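Local coordinates for cytoplasmic protein (Cryptococcus neoformans var. grubii serotype A, PDB 7LPO) that probably hydrolyses the beta-glucosidic bond of steryl glucosides, as a fungal member of glycoside hydrolase family 5, at residues A[218-223]-A[388-393]; A[672-677]-A[705-710]; A[750-755]-A[764-769]. All blocks are in the same frame, centred on the assembly; numbering follows the deposited sequence.

The three contacts illustrate how chemistry follows place in a fold. Contact 1 is partly buried and lies far from the others, on the opposite side of the chain's centre, with about 41 Å between its nearest atoms and those of contact 2. It joins the end of a helix to a short strand and turn through a proline, a threonine and one tyrosine hydroxyl. Contacts 2 and 3 are buried and touch each other in the C-terminal beta domain, their centres 9 Å apart. Contact 2 is edge-to-edge strand pairing, governed by backbone hydrogen bonds and a threonine hydroxyl; contact 3 is face-to-face packing of two sheets, governed by aromatic and aliphatic side chains.

Contact 1 of 3, residues A[218-223]-A[388-393]; sequences GKTYAP and STLPTN
Tyr221, Pro391 and Thr220 bury most of the surface here, and together they show how the last turn of a helix can hold a short, weakly bonded strand and the turn that follows it by one hydrogen bond and a few well-placed carbons. The hydroxyl of Tyr221 donates to the carbonyl of Thr389, with Tyr221 OH 3.0 Å from Thr389 O. The bond is not directed at a lone pair: the hydroxyl stands above the carbonyl plane, 47° out of it. Seen from the tyrosine, however, that oxygen lies at the ring edge and in the ring plane, close to CE1 as well as to OH.

Pro391 lies across the tyrosine side chain, roughly perpendicular to it, with CD 3.7 Å from Tyr221 CE1. The next carbon of the proline ring, Pro391 CG, is 3.6 Å from Thr220 O. Thr220 completes the group. With its methyl anti to the backbone N, Thr220 CG2 covers one face of the Tyr221 ring from the same helix, 3.6 Å above the plane and over its centre. Thr220 CG2 also meets Pro391 CD at 3.7 Å. Its contact with Leu390 CD2 is slightly longer, 3.9 Å. Pro391 is the second residue of a type I beta turn from Leu390 to Asn393, closed by the bond from Asn393 N to Leu390 O.

This is plain packing about 30 Å from the centre of the chain, setting the C-terminal turn of helix 206-221 against the peripheral strand 389-390 and its turn. Phe404 of helix 400-419 packs on Thr220 and Tyr221, on the helix side. Phe387 also meets the tyrosine ring, and Tyr386 bonds to the carbonyl of Tyr221.

Contact 2 of 3, residues A[672-677]-A[705-710]; sequences ATVGIP and VYTEIY
Ala672 and Glu708 form an antiparallel hydrogen-bonded pair with two unequal rungs: Glu708 N donates to Ala672 O at 2.8 Å, whereas Ala672 N reaches Glu708 O at a longer 3.3 Å. Two residues on from Ala672, the backbone N of Val674 bonds to a side chain instead, that of Thr707, its N 3.1 Å from OG1 and the N-H pointing almost straight at it (165°). The torsion chi1 of -62° puts this hydroxyl beside the threonine's own backbone N, where it meets Val674 N. The same OG1 is hydrogen-bonded to Tyr754 OH, so two partners grip it in a buried setting.

In the C-terminal domain of the family 5 enzyme the chain turns a corner at Ala672, and the Val674 bond lies just past it. Strand 669-673 lies between strands 35-43 and 707-710; past Gly675 the chain enters strand 676-682, which belongs to a second, four-stranded antiparallel sheet.

Packing follows the same geometry. The side chains of Thr673 and Thr707 run alongside one another; Thr673 OG1, itself hydrogen-bonded to Tyr691 OH, is 3.9 Å from Thr707 CG2. Val674 extends CG2 alongside the backbone of Val705 and Tyr706, 4.0 Å from Val705 CG1. On the other face, Ala672 touches Arg34, to which Glu708 OE2 makes a salt bridge.

Contact 3 of 3, residues A[750-755]-A[764-769]; sequences LRWWYP and YTIEVQ
Trp752 and Ile766 lie at the centre of the contact, the isoleucine lying along one face of the indole with its side chain running opposite to that of Trp752. Ile766 CB stands 3.8 Å from the centroid of the Trp752 six-membered ring and only 18° off its normal, a clear CH-pi contact, while Ile766 CG2 comes within 3.6 Å of Trp752 CZ3. On the indole's opposite face lies a neighbour in sequence, with Tyr754 CD2 3.3 Å above the plane and over its centre, so the tryptophan is sandwiched. With CG anti to the backbone N (chi1 -175°), the indole extends far enough from its strand to lay CH2 4.0 Å from Tyr764 CB.

To one side of this pair the packing becomes purely aliphatic. The ends of Leu750 and Ile766 meet head on, Leu750 CD2 to Ile766 CD1, 3.7 Å, and Val768 adds a looser contact to the same leucine methyl.

To the other side it becomes aromatic. Tyr764 presents its edge to the face of Tyr754 in a T-shaped stack, the ring centroids 5.1 Å apart and the planes at 89°. That edge also leads to the polar rim: Tyr764 OH donates to Pro755 O at 2.6 Å, the carbonyl oxygen lying in the plane of the tyrosine ring. The bond and the stack together hold the ring's orientation, and His740 stacks on it as well. The backbone oxygen of His740 accepts the indole N-H of Trp752, which satisfies that buried group.

The two strands run roughly antiparallel with their axes 10.5 Å apart, too far for backbone pairing; the space is bridged by side chains meeting each other and, at Thr765 and Pro755, the opposite backbone. Strands of two sheets facing each other across a layer of side chains fit a beta-sandwich, as expected for the C-terminal domain of this family.

Contact 1 of 3, residues A[218-223]-A[388-393]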
loop_
_atom_site.group_PDB
_atom_site.type_symbol
_atom_site.label_atom_id
_atom_site.label_comp_id
_atom_site.label_asym_id
_atom_site.label_seq_id
_atom_site.Cartn_x
_atom_site.Cartn_y
_atom_site.Cartn_z
ATOM N N GLY A 218 -8.100 5.012 22.279
ATOM C CA GLY A 218 -8.052 4.482 23.633
ATOM C C GLY A 218 -8.570 5.447 24.683
ATOM O O GLY A 218 -9.197 5.036 25.661
ATOM N N LYS A 219 -8.324 6.746 24.499
ATOM C CA LYS A 219 -8.758 7.716 25.506
ATOM C C LYS A 219 -10.276 7.833 25.576
ATOM O O LYS A 219 -10.811 8.260 26.605
ATOM C CB LYS A 219 -8.143 9.092 25.223
ATOM C CG LYS A 219 -6.657 9.176 25.524
ATOM C CD LYS A 219 -6.095 10.562 25.222
ATOM C CE LYS A 219 -5.741 10.708 23.748
ATOM N NZ LYS A 219 -4.828 11.869 23.483
ATOM N N THR A 220 -10.977 7.457 24.513
ATOM C CA THR A 220 -12.431 7.526 24.469
ATOM C C THR A 220 -13.083 6.230 24.934
ATOM O O THR A 220 -14.056 6.268 25.696
ATOM C CB THR A 220 -12.886 7.848 23.041
ATOM O OG1 THR A 220 -12.361 9.123 22.654
ATOM C CG2 THR A 220 -14.416 7.854 22.912
ATOM N N TYR A 221 -12.553 5.082 24.507
ATOM C CA TYR A 221 -13.207 3.803 24.724
ATOM C C TYR A 221 -12.509 2.907 25.729
ATOM O O TYR A 221 -13.142 1.968 26.221
ATOM C CB TYR A 221 -13.341 3.049 23.392
ATOM C CG TYR A 221 -14.162 3.820 22.387
ATOM C CD1 TYR A 221 -15.512 4.046 22.599
ATOM C CD2 TYR A 221 -13.581 4.353 21.245
ATOM C CE1 TYR A 221 -16.264 4.781 21.693
ATOM C CE2 TYR A 221 -14.312 5.077 20.346
ATOM C CZ TYR A 221 -15.655 5.291 20.567
ATOM O OH TYR A 221 -16.394 6.030 19.659
ATOM N N ALA A 222 -11.240 3.162 26.051
ATOM C CA ALA A 222 -10.518 2.405 27.077
ATOM C C ALA A 222 -9.812 3.366 28.030
ATOM O O ALA A 222 -8.587 3.332 28.173
ATOM C CB ALA A 222 -9.518 1.439 26.440
ATOM N N PRO A 223 -10.565 4.250 28.692
ATOM C CA PRO A 223 -9.927 5.265 29.559
ATOM C C PRO A 223 -9.122 4.689 30.718
ATOM O O PRO A 223 -8.218 5.365 31.239
ATOM C CB PRO A 223 -11.116 6.091 30.070
ATOM C CG PRO A 223 -12.344 5.201 29.843
ATOM C CD PRO A 223 -12.028 4.414 28.612
ATOM N N SER A 388 -20.121 3.229 18.774
ATOM C CA SER A 388 -20.697 4.068 17.728
ATOM C C SER A 388 -20.852 5.527 18.141
ATOM O O SER A 388 -21.108 6.378 17.278
ATOM C CB SER A 388 -22.066 3.526 17.313
ATOM O OG SER A 388 -22.994 3.641 18.379
ATOM N N THR A 389 -20.712 5.831 19.425
ATOM C CA THR A 389 -20.892 7.173 19.954
ATOM C C THR A 389 -19.785 7.420 20.975
ATOM O O THR A 389 -18.884 6.599 21.147
ATOM C CB THR A 389 -22.287 7.328 20.586
ATOM O OG1 THR A 389 -22.468 6.340 21.614
ATOM C CG2 THR A 389 -23.395 7.160 19.536
ATOM N N LEU A 390 -19.857 8.541 21.674
ATOM C CA LEU A 390 -18.946 8.806 22.790
ATOM C C LEU A 390 -19.558 8.284 24.087
ATOM O O LEU A 390 -20.701 8.633 24.402
ATOM C CB LEU A 390 -18.668 10.298 22.912
ATOM C CG LEU A 390 -18.173 10.942 21.612
ATOM C CD1 LEU A 390 -18.260 12.449 21.679
ATOM C CD2 LEU A 390 -16.732 10.496 21.316
ATOM N N PRO A 391 -18.852 7.444 24.852
ATOM C CA PRO A 391 -19.497 6.824 26.025
ATOM C C PRO A 391 -20.053 7.809 27.040
ATOM O O PRO A 391 -21.034 7.478 27.716
ATOM C CB PRO A 391 -18.375 5.968 26.632
ATOM C CG PRO A 391 -17.535 5.576 25.446
ATOM C CD PRO A 391 -17.545 6.821 24.554
ATOM N N THR A 392 -19.477 9.002 27.176
ATOM C CA THR A 392 -19.956 9.970 28.156
ATOM C C THR A 392 -20.830 11.070 27.554
ATOM O O THR A 392 -21.354 11.896 28.300
ATOM C CB THR A 392 -18.775 10.605 28.896
ATOM O OG1 THR A 392 -17.923 11.269 27.955
ATOM C CG2 THR A 392 -17.981 9.539 29.661
ATOM N N ASN A 393 -20.993 11.111 26.235
ATOM C CA ASN A 393 -21.975 11.987 25.587
ATOM C C ASN A 393 -22.608 11.173 24.466
ATOM O O ASN A 393 -22.260 11.315 23.292
ATOM C CB ASN A 393 -21.330 13.275 25.070
ATOM C CG ASN A 393 -22.306 14.133 24.291
ATOM O OD1 ASN A 393 -23.453 14.332 24.702
ATOM N ND2 ASN A 393 -21.857 14.643 23.156
#

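Contact 2 of 3, residues A[672-677]-A[705-710]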
loop_
_atom_site.group_PDB
_atom_site.type_symbol
_atom_site.label_atom_id
_atom_site.label_comp_id
_atom_site.label_asym_id
_atom_site.label_seq_id
_atom_site.Cartn_x
_atom_site.Cartn_y
_atom_site.Cartn_z
ATOM N N ALA A 672 7.138 14.245 -18.544
ATOM C CA ALA A 672 7.062 15.671 -18.258
ATOM C C ALA A 672 6.438 16.364 -19.452
ATOM O O ALA A 672 6.779 16.063 -20.600
ATOM C CB ALA A 672 8.438 16.269 -17.955
ATOM N N THR A 673 5.523 17.287 -19.176
ATOM C CA THR A 673 4.672 17.841 -20.213
ATOM C C THR A 673 4.579 19.351 -20.096
ATOM O O THR A 673 4.321 19.885 -19.012
ATOM C CB THR A 673 3.261 17.250 -20.143
ATOM O OG1 THR A 673 3.305 15.864 -20.481
ATOM C CG2 THR A 673 2.350 17.979 -21.100
ATOM N N VAL A 674 4.773 20.030 -21.225
ATOM C CA VAL A 674 4.462 21.448 -21.344
ATOM C C VAL A 674 2.955 21.532 -21.559
ATOM O O VAL A 674 2.453 21.234 -22.645
ATOM C CB VAL A 674 5.240 22.114 -22.479
ATOM C CG1 VAL A 674 4.735 23.527 -22.691
ATOM C CG2 VAL A 674 6.738 22.090 -22.172
ATOM N N GLY A 675 2.229 21.929 -20.527
ATOM C CA GLY A 675 0.786 21.867 -20.534
ATOM C C GLY A 675 0.262 20.852 -19.539
ATOM O O GLY A 675 0.965 20.403 -18.631
ATOM N N ILE A 676 -0.998 20.482 -19.725
ATOM C CA ILE A 676 -1.733 19.622 -18.802
ATOM C C ILE A 676 -2.052 18.312 -19.516
ATOM O O ILE A 676 -2.660 18.336 -20.598
ATOM C CB ILE A 676 -3.022 20.299 -18.311
ATOM C CG1 ILE A 676 -2.703 21.579 -17.542
ATOM C CG2 ILE A 676 -3.828 19.340 -17.433
ATOM C CD1 ILE A 676 -1.833 21.366 -16.316
ATOM N N PRO A 677 -1.679 17.158 -18.962
ATOM C CA PRO A 677 -2.087 15.891 -19.584
ATOM C C PRO A 677 -3.603 15.812 -19.653
ATOM O O PRO A 677 -4.295 16.006 -18.654
ATOM C CB PRO A 677 -1.504 14.817 -18.651
ATOM C CG PRO A 677 -0.455 15.512 -17.834
ATOM C CD PRO A 677 -0.906 16.949 -17.722
ATOM N N VAL A 705 12.769 23.558 -22.663
ATOM C CA VAL A 705 11.557 23.222 -21.916
ATOM C C VAL A 705 10.581 22.609 -22.911
ATOM O O VAL A 705 9.913 23.322 -23.668
ATOM C CB VAL A 705 10.945 24.439 -21.213
ATOM C CG1 VAL A 705 9.733 24.034 -20.395
ATOM C CG2 VAL A 705 12.000 25.100 -20.329
ATOM N N TYR A 706 10.486 21.283 -22.900
ATOM C CA TYR A 706 9.712 20.532 -23.869
ATOM C C TYR A 706 9.090 19.332 -23.168
ATOM O O TYR A 706 9.383 19.032 -22.007
ATOM C CB TYR A 706 10.605 20.076 -25.029
ATOM C CG TYR A 706 11.872 19.478 -24.504
ATOM C CD1 TYR A 706 11.920 18.147 -24.132
ATOM C CD2 TYR A 706 13.007 20.256 -24.314
ATOM C CE1 TYR A 706 13.066 17.592 -23.612
ATOM C CE2 TYR A 706 14.172 19.707 -23.783
ATOM C CZ TYR A 706 14.191 18.374 -23.441
ATOM O OH TYR A 706 15.322 17.799 -22.915
ATOM N N THR A 707 8.236 18.632 -23.899
ATOM C CA THR A 707 7.591 17.429 -23.406
ATOM C C THR A 707 8.477 16.213 -23.655
ATOM O O THR A 707 9.076 16.070 -24.726
ATOM C CB THR A 707 6.237 17.259 -24.091
ATOM O OG1 THR A 707 5.404 18.379 -23.762
ATOM C CG2 THR A 707 5.559 15.974 -23.670
ATOM N N GLU A 708 8.566 15.349 -22.644
ATOM C CA GLU A 708 9.358 14.130 -22.695
ATOM C C GLU A 708 8.443 12.942 -22.452
ATOM O O GLU A 708 7.672 12.933 -21.489
ATOM C CB GLU A 708 10.480 14.121 -21.653
ATOM C CG GLU A 708 11.508 15.210 -21.835
ATOM C CD GLU A 708 12.613 15.159 -20.783
ATOM O OE1 GLU A 708 13.422 14.203 -20.818
ATOM O OE2 GLU A 708 12.668 16.074 -19.930
ATOM N N ILE A 709 8.545 11.946 -23.320
ATOM C CA ILE A 709 7.714 10.755 -23.285
ATOM C C ILE A 709 8.634 9.544 -23.264
ATOM O O ILE A 709 9.618 9.490 -24.008
ATOM C CB ILE A 709 6.757 10.703 -24.500
ATOM C CG1 ILE A 709 5.611 11.695 -24.299
ATOM C CG2 ILE A 709 6.250 9.296 -24.712
ATOM C CD1 ILE A 709 4.923 12.121 -25.601
ATOM N N TYR A 710 8.318 8.579 -22.406
ATOM C CA TYR A 710 9.022 7.304 -22.367
ATOM C C TYR A 710 8.395 6.349 -23.377
ATOM O O TYR A 710 7.180 6.133 -23.357
ATOM C CB TYR A 710 8.960 6.707 -20.958
ATOM C CG TYR A 710 9.404 5.262 -20.858
ATOM C CD1 TYR A 710 10.748 4.921 -20.922
ATOM C CD2 TYR A 710 8.480 4.245 -20.674
ATOM C CE1 TYR A 710 11.154 3.598 -20.823
ATOM C CE2 TYR A 710 8.870 2.935 -20.585
ATOM C CZ TYR A 710 10.211 2.609 -20.654
ATOM O OH TYR A 710 10.608 1.299 -20.543
#

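Contact 3 of 3, residues A[750-755]-A[764-769]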
loop_
_atom_site.group_PDB
_atom_site.type_symbol
_atom_site.label_atom_id
_atom_site.label_comp_id
_atom_site.label_asym_id
_atom_site.label_seq_id
_atom_site.Cartn_x
_atom_site.Cartn_y
_atom_site.Cartn_z
ATOM N N LEU A 750 11.349 10.064 -26.100
ATOM C CA LEU A 750 10.835 10.920 -27.157
ATOM C C LEU A 750 10.749 12.345 -26.628
ATOM O O LEU A 750 10.215 12.573 -25.537
ATOM C CB LEU A 750 9.462 10.440 -27.620
ATOM C CG LEU A 750 8.673 11.404 -28.500
ATOM C CD1 LEU A 750 9.453 11.734 -29.745
ATOM C CD2 LEU A 750 7.344 10.783 -28.848
ATOM N N ARG A 751 11.281 13.297 -27.390
ATOM C CA ARG A 751 11.281 14.704 -27.013
ATOM C C ARG A 751 10.429 15.464 -28.012
ATOM O O ARG A 751 10.586 15.285 -29.220
ATOM C CB ARG A 751 12.702 15.269 -26.977
ATOM C CG ARG A 751 13.565 14.619 -25.913
ATOM C CD ARG A 751 14.865 15.378 -25.679
ATOM N NE ARG A 751 15.589 14.828 -24.532
ATOM C CZ ARG A 751 16.492 13.853 -24.615
ATOM N NH1 ARG A 751 16.798 13.324 -25.794
ATOM N NH2 ARG A 751 17.096 13.408 -23.520
ATOM N N TRP A 752 9.535 16.312 -27.508
ATOM C CA TRP A 752 8.474 16.916 -28.307
ATOM C C TRP A 752 8.418 18.412 -28.024
ATOM O O TRP A 752 7.938 18.837 -26.965
ATOM C CB TRP A 752 7.146 16.232 -28.001
ATOM C CG TRP A 752 6.000 16.674 -28.847
ATOM C CD1 TRP A 752 6.061 17.320 -30.049
ATOM C CD2 TRP A 752 4.609 16.496 -28.559
ATOM N NE1 TRP A 752 4.795 17.557 -30.523
ATOM C CE2 TRP A 752 3.887 17.063 -29.623
ATOM C CE3 TRP A 752 3.907 15.916 -27.503
ATOM C CZ2 TRP A 752 2.501 17.059 -29.663
ATOM C CZ3 TRP A 752 2.534 15.917 -27.545
ATOM C CH2 TRP A 752 1.844 16.479 -28.616
ATOM N N TRP A 753 8.930 19.204 -28.964
ATOM C CA TRP A 753 8.871 20.656 -28.889
ATOM C C TRP A 753 7.655 21.151 -29.657
ATOM O O TRP A 753 7.347 20.641 -30.741
ATOM C CB TRP A 753 10.117 21.310 -29.492
ATOM C CG TRP A 753 11.424 21.007 -28.828
ATOM C CD1 TRP A 753 12.095 21.798 -27.948
ATOM C CD2 TRP A 753 12.238 19.851 -29.028
ATOM N NE1 TRP A 753 13.274 21.205 -27.577
ATOM C CE2 TRP A 753 13.383 20.003 -28.223
ATOM C CE3 TRP A 753 12.109 18.700 -29.809
ATOM C CZ2 TRP A 753 14.386 19.046 -28.172
ATOM C CZ3 TRP A 753 13.109 17.754 -29.758
ATOM C CH2 TRP A 753 14.229 17.931 -28.952
ATOM N N TYR A 754 6.973 22.155 -29.111
ATOM C CA TYR A 754 5.881 22.775 -29.848
ATOM C C TYR A 754 5.673 24.187 -29.334
ATOM O O TYR A 754 6.007 24.478 -28.180
ATOM C CB TYR A 754 4.574 21.966 -29.736
ATOM C CG TYR A 754 4.252 21.394 -28.369
ATOM C CD1 TYR A 754 3.872 22.216 -27.318
ATOM C CD2 TYR A 754 4.297 20.025 -28.147
ATOM C CE1 TYR A 754 3.574 21.684 -26.067
ATOM C CE2 TYR A 754 3.999 19.488 -26.912
ATOM C CZ TYR A 754 3.634 20.319 -25.879
ATOM O OH TYR A 754 3.336 19.769 -24.656
ATOM N N PRO A 755 5.149 25.087 -30.164
ATOM C CA PRO A 755 4.778 26.417 -29.671
ATOM C C PRO A 755 3.413 26.403 -29.007
ATOM O O PRO A 755 2.487 25.724 -29.457
ATOM C CB PRO A 755 4.756 27.269 -30.947
ATOM C CG PRO A 755 4.356 26.292 -32.021
ATOM C CD PRO A 755 4.982 24.967 -31.627
ATOM N N TYR A 764 -3.146 19.600 -28.293
ATOM C CA TYR A 764 -2.237 18.951 -29.222
ATOM C C TYR A 764 -2.269 17.441 -28.995
ATOM O O TYR A 764 -2.620 16.961 -27.915
ATOM C CB TYR A 764 -0.815 19.468 -29.030
ATOM C CG TYR A 764 -0.623 20.957 -29.183
ATOM C CD1 TYR A 764 -1.653 21.785 -29.592
ATOM C CD2 TYR A 764 0.614 21.530 -28.932
ATOM C CE1 TYR A 764 -1.456 23.147 -29.741
ATOM C CE2 TYR A 764 0.818 22.874 -29.069
ATOM C CZ TYR A 764 -0.215 23.682 -29.470
ATOM O OH TYR A 764 0.015 25.030 -29.605
ATOM N N THR A 765 -1.898 16.687 -30.027
ATOM C CA THR A 765 -1.892 15.235 -29.936
ATOM C C THR A 765 -0.626 14.678 -30.569
ATOM O O THR A 765 -0.058 15.259 -31.498
ATOM C CB THR A 765 -3.114 14.594 -30.626
ATOM O OG1 THR A 765 -3.072 14.854 -32.041
ATOM C CG2 THR A 765 -4.408 15.133 -30.038
ATOM N N ILE A 766 -0.206 13.522 -30.066
ATOM C CA ILE A 766 0.920 12.781 -30.616
ATOM C C ILE A 766 0.537 11.310 -30.609
ATOM O O ILE A 766 0.003 10.810 -29.612
ATOM C CB ILE A 766 2.223 13.024 -29.823
ATOM C CG1 ILE A 766 3.406 12.416 -30.575
ATOM C CG2 ILE A 766 2.134 12.462 -28.414
ATOM C CD1 ILE A 766 4.748 13.004 -30.178
ATOM N N GLU A 767 0.793 10.626 -31.721
ATOM C CA GLU A 767 0.480 9.212 -31.868
ATOM C C GLU A 767 1.736 8.450 -32.265
ATOM O O GLU A 767 2.529 8.922 -33.085
ATOM C CB GLU A 767 -0.622 9.001 -32.900
ATOM C CG GLU A 767 -1.872 9.808 -32.607
ATOM C CD GLU A 767 -2.765 9.971 -33.819
ATOM O OE1 GLU A 767 -3.484 9.004 -34.150
ATOM O OE2 GLU A 767 -2.747 11.066 -34.435
ATOM N N VAL A 768 1.905 7.271 -31.675
ATOM C CA VAL A 768 3.101 6.460 -31.847
ATOM C C VAL A 768 2.677 5.017 -32.067
ATOM O O VAL A 768 1.713 4.543 -31.454
ATOM C CB VAL A 768 4.031 6.566 -30.620
ATOM C CG1 VAL A 768 5.261 5.659 -30.787
ATOM C CG2 VAL A 768 4.440 8.006 -30.378
ATOM N N GLN A 769 3.389 4.317 -32.946
ATOM C CA GLN A 769 3.238 2.874 -33.046
ATOM C C GLN A 769 4.518 2.284 -33.606
ATOM O O GLN A 769 5.272 2.956 -34.316
ATOM C CB GLN A 769 2.049 2.465 -33.922
ATOM C CG GLN A 769 2.140 2.883 -35.372
ATOM C CD GLN A 769 0.840 2.623 -36.118
ATOM O OE1 GLN A 769 0.304 1.513 -36.093
ATOM N NE2 GLN A 769 0.319 3.651 -36.770
#